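Local structure of hemolysin II regulatory protein (Bacillus cereus, 2JJ7) at residues B[14-19]-B[56-61]; B[66-71]-B[87-92]; B[91-94]-B[99-102]. The protein probably binds DNA as a dimeric transcriptional regulator of the TetR family that controls hemolysin II. One frame throughout, in Å; residues are numbered along the deposited sequence. Where two conformers were deposited one is given.

How the interactions relate
Interactions 1, 2 and 3 come in this order along the chain of an all-helical TetR-type protein, while in space interaction 3 links interaction 1 to the region of interaction 2. Interaction 1 joins helices 5-23 and 51-62 of the DNA-binding part. Interactions 2 and 3 both use helix 79-96 and share Thr91 and Thr92, their centres lying about 12 Å apart. Interactions 1 and 2 sit on opposite sides of the chain's centre, about 20 Å apart between centres, and do not touch. Interaction 3, its centre about 13 Å from that of interaction 1, does touch it: Glu99 packs against Lys17 while Ile100 reaches the backbone of Val58. The two domains thus meet directly through helix 98-109.

Interaction 1 (B[14-19]-B[56-61]); sequences KAAKKK and YEVFKK
Where Val58 meets Ala16 and Lys17 the touching groups are aliphatic and backbone, and the flat group nearby is the ring of Tyr62, which Lys17 meets in a cation-pi contact; Phe59 meets Tyr55 edge-to-face away from the interface. The contact belongs to the N-terminal helical bundle of the TetR fold, in which helix 5-23 packs against helix 51-62 and also against helix 30-37, part of the predicted helix-turn-helix at residues 29-48. Lys17 and Val58 mark the nearest backbone approach, their CA atoms 6.0 Å apart. This closeness is consistent with the small groups that meet there: Val58 faces an alanine methyl and the backbone of Lys17.

Val58 divides its two methyls between neighbouring residues. With CG1 anti to the backbone N (chi1 163°), CG2 is set beside that N, and Val58 CG2 lies 3.7 Å from Ala16 CB. Ala16 also touches Ile33 and Leu54, so this apolar core joins three helices. Lys17 contributes the root of its side chain, and its extended chain carries the ammonium away from Val58 to Asn97, where NZ is hydrogen-bonded to OD1. The second methyl of Val58, CG1, lies 4.1 Å from Lys17 CA, whereas CG2 comes within 3.8 Å of Lys17 N.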
loop_
_atom_site.group_PDB
_atom_site.type_symbol
_atom_site.label_atom_id
_atom_site.label_comp_id
_atom_site.label_asym_id
_atom_site.label_seq_id
_atom_site.Cartn_x
_atom_site.Cartn_y
_atom_site.Cartn_z
ATOM N N LYS B 14 19.321 -5.971 -18.827
ATOM C CA LYS B 14 18.976 -7.016 -17.855
ATOM C C LYS B 14 19.636 -6.704 -16.513
ATOM O O LYS B 14 18.992 -6.781 -15.465
ATOM C CB LYS B 14 19.417 -8.407 -18.339
ATOM C CG LYS B 14 18.498 -9.043 -19.364
ATOM C CD LYS B 14 19.024 -10.378 -19.875
ATOM C CE LYS B 14 18.176 -10.859 -21.058
ATOM N NZ LYS B 14 18.277 -12.324 -21.326
ATOM N N ALA B 15 20.919 -6.345 -16.564
ATOM C CA ALA B 15 21.700 -6.008 -15.366
ATOM C C ALA B 15 21.134 -4.799 -14.637
ATOM O O ALA B 15 20.994 -4.812 -13.417
ATOM C CB ALA B 15 23.166 -5.763 -15.723
ATOM N N ALA B 16 20.829 -3.759 -15.403
ATOM C CA ALA B 16 20.340 -2.503 -14.868
ATOM C C ALA B 16 18.950 -2.693 -14.228
ATOM O O ALA B 16 18.709 -2.213 -13.132
ATOM C CB ALA B 16 20.308 -1.466 -15.951
ATOM N N LYS B 17 18.050 -3.393 -14.916
ATOM C CA LYS B 17 16.760 -3.799 -14.329
ATOM C C LYS B 17 16.972 -4.460 -12.964
ATOM O O LYS B 17 16.356 -4.061 -11.974
ATOM C CB LYS B 17 16.031 -4.778 -15.263
ATOM C CG LYS B 17 14.662 -5.243 -14.774
ATOM C CD LYS B 17 14.136 -6.428 -15.577
ATOM C CE LYS B 17 12.631 -6.511 -15.486
ATOM N NZ LYS B 17 12.057 -7.741 -16.139
ATOM N N LYS B 18 17.852 -5.463 -12.923
ATOM C CA LYS B 18 18.147 -6.201 -11.703
ATOM C C LYS B 18 18.668 -5.294 -10.585
ATOM O O LYS B 18 18.160 -5.325 -9.464
ATOM C CB LYS B 18 19.165 -7.315 -11.971
ATOM C CG LYS B 18 19.403 -8.204 -10.743
ATOM C CD LYS B 18 20.526 -9.202 -10.938
ATOM C CE LYS B 18 20.746 -10.011 -9.671
ATOM N NZ LYS B 18 21.504 -11.267 -9.933
ATOM N N LYS B 19 19.669 -4.483 -10.911
ATOM C CA LYS B 19 20.356 -3.651 -9.927
ATOM C C LYS B 19 19.530 -2.466 -9.438
ATOM O O LYS B 19 19.432 -2.234 -8.234
ATOM C CB LYS B 19 21.725 -3.217 -10.463
ATOM C CG LYS B 19 22.773 -4.336 -10.433
ATOM C CD LYS B 19 23.257 -4.544 -8.995
ATOM C CE LYS B 19 23.921 -5.884 -8.805
ATOM N NZ LYS B 19 24.126 -6.172 -7.362
ATOM N N TYR B 56 15.915 5.230 -18.025
ATOM C CA TYR B 56 14.887 5.456 -19.038
ATOM C C TYR B 56 14.743 4.216 -19.926
ATOM O O TYR B 56 13.628 3.751 -20.160
ATOM C CB TYR B 56 15.198 6.683 -19.908
ATOM C CG TYR B 56 15.071 8.041 -19.231
ATOM C CD1 TYR B 56 14.416 8.198 -18.009
ATOM C CD2 TYR B 56 15.579 9.178 -19.844
ATOM C CE1 TYR B 56 14.306 9.456 -17.412
ATOM C CE2 TYR B 56 15.467 10.422 -19.263
ATOM C CZ TYR B 56 14.841 10.564 -18.055
ATOM O OH TYR B 56 14.751 11.830 -17.507
ATOM N N GLU B 57 15.865 3.678 -20.394
ATOM C CA GLU B 57 15.850 2.516 -21.273
ATOM C C GLU B 57 15.297 1.261 -20.579
ATOM O O GLU B 57 14.708 0.398 -21.233
ATOM C CB GLU B 57 17.244 2.256 -21.847
ATOM C CG GLU B 57 17.719 3.289 -22.859
ATOM C CD GLU B 57 16.790 3.431 -24.059
ATOM O OE1 GLU B 57 16.287 2.410 -24.571
ATOM O OE2 GLU B 57 16.557 4.575 -24.483
ATOM N N VAL B 58 15.476 1.182 -19.261
ATOM C CA VAL B 58 14.921 0.091 -18.455
ATOM C C VAL B 58 13.391 0.140 -18.453
ATOM O O VAL B 58 12.737 -0.874 -18.704
ATOM C CB VAL B 58 15.473 0.087 -17.009
ATOM C CG1 VAL B 58 14.593 -0.768 -16.080
ATOM C CG2 VAL B 58 16.891 -0.449 -17.016
ATOM N N PHE B 59 12.833 1.322 -18.202
ATOM C CA PHE B 59 11.378 1.525 -18.291
ATOM C C PHE B 59 10.831 1.245 -19.697
ATOM O O PHE B 59 9.783 0.629 -19.843
ATOM C CB PHE B 59 10.990 2.919 -17.787
ATOM C CG PHE B 59 10.567 2.922 -16.333
ATOM C CD1 PHE B 59 9.255 2.617 -15.985
ATOM C CD2 PHE B 59 11.483 3.209 -15.322
ATOM C CE1 PHE B 59 8.842 2.600 -14.618
ATOM C CE2 PHE B 59 11.095 3.202 -13.974
ATOM C CZ PHE B 59 9.765 2.891 -13.626
ATOM N N LYS B 60 11.578 1.671 -20.715
ATOM C CA LYS B 60 11.225 1.435 -22.111
ATOM C C LYS B 60 11.227 -0.063 -22.453
ATOM O O LYS B 60 10.281 -0.543 -23.056
ATOM C CB LYS B 60 12.195 2.194 -23.027
ATOM C CG LYS B 60 11.822 2.224 -24.489
ATOM C CD LYS B 60 12.930 2.890 -25.283
ATOM C CE LYS B 60 12.499 3.205 -26.707
ATOM N NZ LYS B 60 13.642 3.703 -27.527
ATOM N N LYS B 61 12.284 -0.787 -22.070
ATOM C CA LYS B 61 12.389 -2.214 -22.379
ATOM C C LYS B 61 11.421 -3.070 -21.567
ATOM O O LYS B 61 10.803 -3.980 -22.117
ATOM C CB LYS B 61 13.818 -2.745 -22.182
ATOM C CG LYS B 61 13.979 -4.165 -22.735
ATOM C CD LYS B 61 15.400 -4.636 -22.792
ATOM C CE LYS B 61 15.487 -6.040 -23.390
ATOM N NZ LYS B 61 15.101 -6.118 -24.833
#

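Interaction 2 (B[66-71]-B[87-92]); sequences NELPNF and LTVFTT
Leu68 and Val89 face each other with their CA atoms 9.3 Å apart, one on the extended loop 66-71 and the other on helix 79-96, a spacing that leaves the contact to side chains. Leu68 CD1 comes obliquely to the far end of the Phe90 ring, 3.5 Å from Phe90 CZ. Leu68 CD1 also lies 3.9 Å from Val89 CG1. Leu68 and Val89 run past each other in opposite directions, and Leu68 CD2 also lies near Val89 CG1. The two methyls of Val89 go to different partners: CG1, anti to the backbone N (chi1 171°), takes Leu68, and Val89 CG2 meets Phe71 CZ at 4.0 Å. One face of the Phe71 ring is covered by Pro69 O, 3.9 Å above the plane over the ring centre. Asn70, between these two residues, is the N-cap, with OD1 bonded to Glu73 N, which caps the helix that Phe71 begins. Around this patch, Phe122 and Phe126 meet Phe90 edge-to-face, and Gln128 bonds to the backbone of Pro69 and Phe71. Leu87 points away from the loop, and both Leu87 and Thr91 touch helices 147-158 and 169-181.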
loop_
_atom_site.group_PDB
_atom_site.type_symbol
_atom_site.label_atom_id
_atom_site.label_comp_id
_atom_site.label_asym_id
_atom_site.label_seq_id
_atom_site.Cartn_x
_atom_site.Cartn_y
_atom_site.Cartn_z
ATOM N N ASN B 66 3.199 -0.540 -25.217
ATOM C CA ASN B 66 2.375 0.540 -25.766
ATOM C C ASN B 66 1.483 1.084 -24.671
ATOM O O ASN B 66 1.126 0.360 -23.740
ATOM C CB ASN B 66 1.455 0.017 -26.867
ATOM C CG ASN B 66 2.150 -0.943 -27.811
ATOM O OD1 ASN B 66 2.946 -0.527 -28.657
ATOM N ND2 ASN B 66 1.856 -2.240 -27.665
ATOM N N GLU B 67 1.108 2.350 -24.791
ATOM C CA GLU B 67 0.081 2.919 -23.924
ATOM C C GLU B 67 -1.149 2.014 -23.972
ATOM O O GLU B 67 -1.520 1.514 -25.035
ATOM C CB GLU B 67 -0.253 4.344 -24.344
ATOM C CG GLU B 67 0.984 5.239 -24.375
ATOM C CD GLU B 67 0.658 6.718 -24.323
ATOM O OE1 GLU B 67 -0.420 7.118 -24.831
ATOM O OE2 GLU B 67 1.490 7.477 -23.769
ATOM N N LEU B 68 -1.746 1.752 -22.817
ATOM C CA LEU B 68 -2.876 0.833 -22.777
ATOM C C LEU B 68 -4.126 1.526 -23.302
ATOM O O LEU B 68 -4.248 2.745 -23.173
ATOM C CB LEU B 68 -3.078 0.283 -21.359
ATOM C CG LEU B 68 -1.894 -0.533 -20.808
ATOM C CD1 LEU B 68 -2.143 -0.853 -19.365
ATOM C CD2 LEU B 68 -1.655 -1.816 -21.623
ATOM N N PRO B 69 -5.058 0.755 -23.897
ATOM C CA PRO B 69 -6.341 1.356 -24.288
ATOM C C PRO B 69 -7.075 1.837 -23.041
ATOM O O PRO B 69 -6.759 1.382 -21.951
ATOM C CB PRO B 69 -7.108 0.182 -24.917
ATOM C CG PRO B 69 -6.490 -1.058 -24.304
ATOM C CD PRO B 69 -5.031 -0.705 -24.132
ATOM N N ASN B 70 -8.020 2.764 -23.200
ATOM C CA ASN B 70 -8.844 3.197 -22.088
ATOM C C ASN B 70 -9.740 2.037 -21.689
ATOM O O ASN B 70 -10.613 1.645 -22.465
ATOM C CB ASN B 70 -9.695 4.404 -22.496
ATOM C CG ASN B 70 -10.420 5.022 -21.322
ATOM O OD1 ASN B 70 -11.604 4.759 -21.100
ATOM N ND2 ASN B 70 -9.708 5.839 -20.545
ATOM N N PHE B 71 -9.524 1.474 -20.502
ATOM C CA PHE B 71 -10.289 0.290 -20.096
ATOM C C PHE B 71 -11.792 0.490 -19.922
ATOM O O PHE B 71 -12.556 -0.453 -20.156
ATOM C CB PHE B 71 -9.689 -0.390 -18.867
ATOM C CG PHE B 71 -8.330 -0.985 -19.117
ATOM C CD1 PHE B 71 -8.172 -2.051 -19.994
ATOM C CD2 PHE B 71 -7.206 -0.469 -18.488
ATOM C CE1 PHE B 71 -6.896 -2.596 -20.239
ATOM C CE2 PHE B 71 -5.927 -1.014 -18.729
ATOM C CZ PHE B 71 -5.785 -2.075 -19.609
ATOM N N LEU B 87 -6.621 -4.519 -13.639
ATOM C CA LEU B 87 -5.902 -5.256 -12.604
ATOM C C LEU B 87 -5.195 -6.498 -13.141
ATOM O O LEU B 87 -4.119 -6.854 -12.655
ATOM C CB LEU B 87 -6.856 -5.667 -11.467
ATOM C CG LEU B 87 -7.433 -4.556 -10.583
ATOM C CD1 LEU B 87 -8.408 -5.134 -9.562
ATOM C CD2 LEU B 87 -6.349 -3.756 -9.894
ATOM N N THR B 88 -5.823 -7.170 -14.104
ATOM C CA THR B 88 -5.255 -8.378 -14.712
ATOM C C THR B 88 -3.976 -8.010 -15.494
ATOM O O THR B 88 -2.921 -8.630 -15.303
ATOM C CB THR B 88 -6.293 -9.101 -15.596
ATOM O OG1 THR B 88 -7.441 -9.412 -14.807
ATOM C CG2 THR B 88 -5.737 -10.417 -16.205
ATOM N N VAL B 89 -4.065 -6.978 -16.335
ATOM C CA VAL B 89 -2.915 -6.518 -17.121
ATOM C C VAL B 89 -1.751 -6.113 -16.198
ATOM O O VAL B 89 -0.606 -6.518 -16.419
ATOM C CB VAL B 89 -3.281 -5.336 -18.051
ATOM C CG1 VAL B 89 -2.028 -4.733 -18.696
ATOM C CG2 VAL B 89 -4.288 -5.761 -19.123
ATOM N N PHE B 90 -2.041 -5.323 -15.163
ATOM C CA PHE B 90 -0.962 -4.840 -14.303
ATOM C C PHE B 90 -0.352 -5.887 -13.379
ATOM O O PHE B 90 0.861 -5.973 -13.286
ATOM C CB PHE B 90 -1.344 -3.546 -13.576
ATOM C CG PHE B 90 -1.230 -2.334 -14.452
ATOM C CD1 PHE B 90 -2.368 -1.657 -14.895
ATOM C CD2 PHE B 90 0.023 -1.911 -14.896
ATOM C CE1 PHE B 90 -2.253 -0.543 -15.741
ATOM C CE2 PHE B 90 0.159 -0.793 -15.748
ATOM C CZ PHE B 90 -0.979 -0.107 -16.163
ATOM N N THR B 91 -1.172 -6.715 -12.734
ATOM C CA THR B 91 -0.611 -7.775 -11.895
ATOM C C THR B 91 0.220 -8.759 -12.739
ATOM O O THR B 91 1.263 -9.245 -12.286
ATOM C CB THR B 91 -1.677 -8.550 -11.092
ATOM O OG1 THR B 91 -2.739 -8.951 -11.962
ATOM C CG2 THR B 91 -2.251 -7.693 -9.942
ATOM N N THR B 92 -0.241 -9.041 -13.952
ATOM C CA THR B 92 0.517 -9.898 -14.881
ATOM C C THR B 92 1.839 -9.262 -15.280
ATOM O O THR B 92 2.869 -9.941 -15.292
ATOM C CB THR B 92 -0.303 -10.267 -16.138
ATOM O OG1 THR B 92 -1.420 -11.072 -15.741
ATOM C CG2 THR B 92 0.562 -11.023 -17.201
#

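Interaction 3 (B[91-94]-B[99-102]); sequences TTHI and EIGT
Ile94 points the end of its side chain at the backbone of Gly101, while its neighbour His93 turns the edge of its imidazole to Ile100. The two side chains thus engage successive residues of helix 98-109 in quite different ways. Ile94 CD1 lies 3.7 Å from Gly101 N and 3.7 Å from Gly101 CA, resting on main chain where glycine has no side chain to intervene. The path to that spot is slightly strained: CG1 stands beside the backbone N, but chi2 of -33° is well away from a staggered value, swinging CD1 toward the glycine. Ile94 CD1 also comes within 4.4 Å of Ile100 CG2.

His93 brings its ring up with CG anti to the backbone N (chi1 -164°). Ile100 CG2 lies near the plane of the His93 ring, at its edge, 4.4 Å from His93 CD2. NE2 is hydrogen-bonded to Tyr62 O, at the end of helix 51-62, which probably helps fix the rotation of the ring and joins this corner to the DNA-binding domain.

In the TetR-type C-terminal domain, helices 79-96 and 98-109 follow each other with only Asn97 between them, and the contact lies just inside the resulting corner. Ile94 and Gly101 have the nearest CA atoms, 5.6 Å apart, a separation that the absence of a side chain on Gly101 permits. Asn97 ND2 bonds back to His93 O, tying the corner to the end of the first helix.

Phe122 packs on His93, Ile94 and Ile100 together, and Phe163 also reaches Ile94. Next to Gly101, Thr102 packs on Phe145 of the second subunit.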
loop_
_atom_site.group_PDB
_atom_site.type_symbol
_atom_site.label_atom_id
_atom_site.label_comp_id
_atom_site.label_asym_id
_atom_site.label_seq_id
_atom_site.Cartn_x
_atom_site.Cartn_y
_atom_site.Cartn_z
ATOM N N THR B 91 -1.172 -6.715 -12.734
ATOM C CA THR B 91 -0.611 -7.775 -11.895
ATOM C C THR B 91 0.220 -8.759 -12.739
ATOM O O THR B 91 1.263 -9.245 -12.286
ATOM C CB THR B 91 -1.677 -8.550 -11.092
ATOM O OG1 THR B 91 -2.739 -8.951 -11.962
ATOM C CG2 THR B 91 -2.251 -7.693 -9.942
ATOM N N THR B 92 -0.241 -9.041 -13.952
ATOM C CA THR B 92 0.517 -9.898 -14.881
ATOM C C THR B 92 1.839 -9.262 -15.280
ATOM O O THR B 92 2.869 -9.941 -15.292
ATOM C CB THR B 92 -0.303 -10.267 -16.138
ATOM O OG1 THR B 92 -1.420 -11.072 -15.741
ATOM C CG2 THR B 92 0.562 -11.023 -17.201
ATOM N N HIS B 93 1.821 -7.963 -15.586
ATOM C CA HIS B 93 3.064 -7.274 -15.940
ATOM C C HIS B 93 4.098 -7.313 -14.799
ATOM O O HIS B 93 5.300 -7.524 -15.038
ATOM C CB HIS B 93 2.833 -5.817 -16.360
ATOM C CG HIS B 93 4.009 -5.238 -17.079
ATOM N ND1 HIS B 93 4.242 -5.468 -18.417
ATOM C CD2 HIS B 93 5.063 -4.517 -16.633
ATOM C CE1 HIS B 93 5.374 -4.889 -18.771
ATOM N NE2 HIS B 93 5.893 -4.305 -17.707
ATOM N N ILE B 94 3.624 -7.058 -13.580
ATOM C CA ILE B 94 4.485 -7.014 -12.395
ATOM C C ILE B 94 5.027 -8.405 -12.043
ATOM O O ILE B 94 6.174 -8.542 -11.612
ATOM C CB ILE B 94 3.761 -6.339 -11.186
ATOM C CG1 ILE B 94 3.494 -4.845 -11.474
ATOM C CG2 ILE B 94 4.535 -6.520 -9.863
ATOM C CD1 ILE B 94 4.558 -4.141 -12.339
ATOM N N GLU B 99 10.773 -5.789 -10.839
ATOM C CA GLU B 99 11.556 -4.571 -10.619
ATOM C C GLU B 99 10.800 -3.307 -11.024
ATOM O O GLU B 99 10.961 -2.256 -10.397
ATOM C CB GLU B 99 12.891 -4.644 -11.376
ATOM C CG GLU B 99 13.822 -5.689 -10.835
ATOM C CD GLU B 99 13.631 -7.062 -11.456
ATOM O OE1 GLU B 99 12.707 -7.263 -12.288
ATOM O OE2 GLU B 99 14.437 -7.947 -11.117
ATOM N N ILE B 100 10.001 -3.417 -12.086
ATOM C CA ILE B 100 9.189 -2.305 -12.570
ATOM C C ILE B 100 8.141 -1.948 -11.503
ATOM O O ILE B 100 7.791 -0.779 -11.328
ATOM C CB ILE B 100 8.547 -2.636 -13.959
ATOM C CG1 ILE B 100 9.618 -2.784 -15.080
ATOM C CG2 ILE B 100 7.492 -1.598 -14.349
ATOM C CD1 ILE B 100 10.518 -1.511 -15.357
ATOM N N GLY B 101 7.651 -2.951 -10.782
ATOM C CA GLY B 101 6.749 -2.706 -9.662
ATOM C C GLY B 101 7.388 -1.787 -8.633
ATOM O O GLY B 101 6.850 -0.726 -8.291
ATOM N N THR B 102 8.555 -2.197 -8.153
ATOM C CA THR B 102 9.311 -1.450 -7.154
ATOM C C THR B 102 9.636 -0.044 -7.657
ATOM O O THR B 102 9.402 0.934 -6.951
ATOM C CB THR B 102 10.631 -2.186 -6.814
ATOM O OG1 THR B 102 10.326 -3.358 -6.052
ATOM C CG2 THR B 102 11.585 -1.290 -6.014
#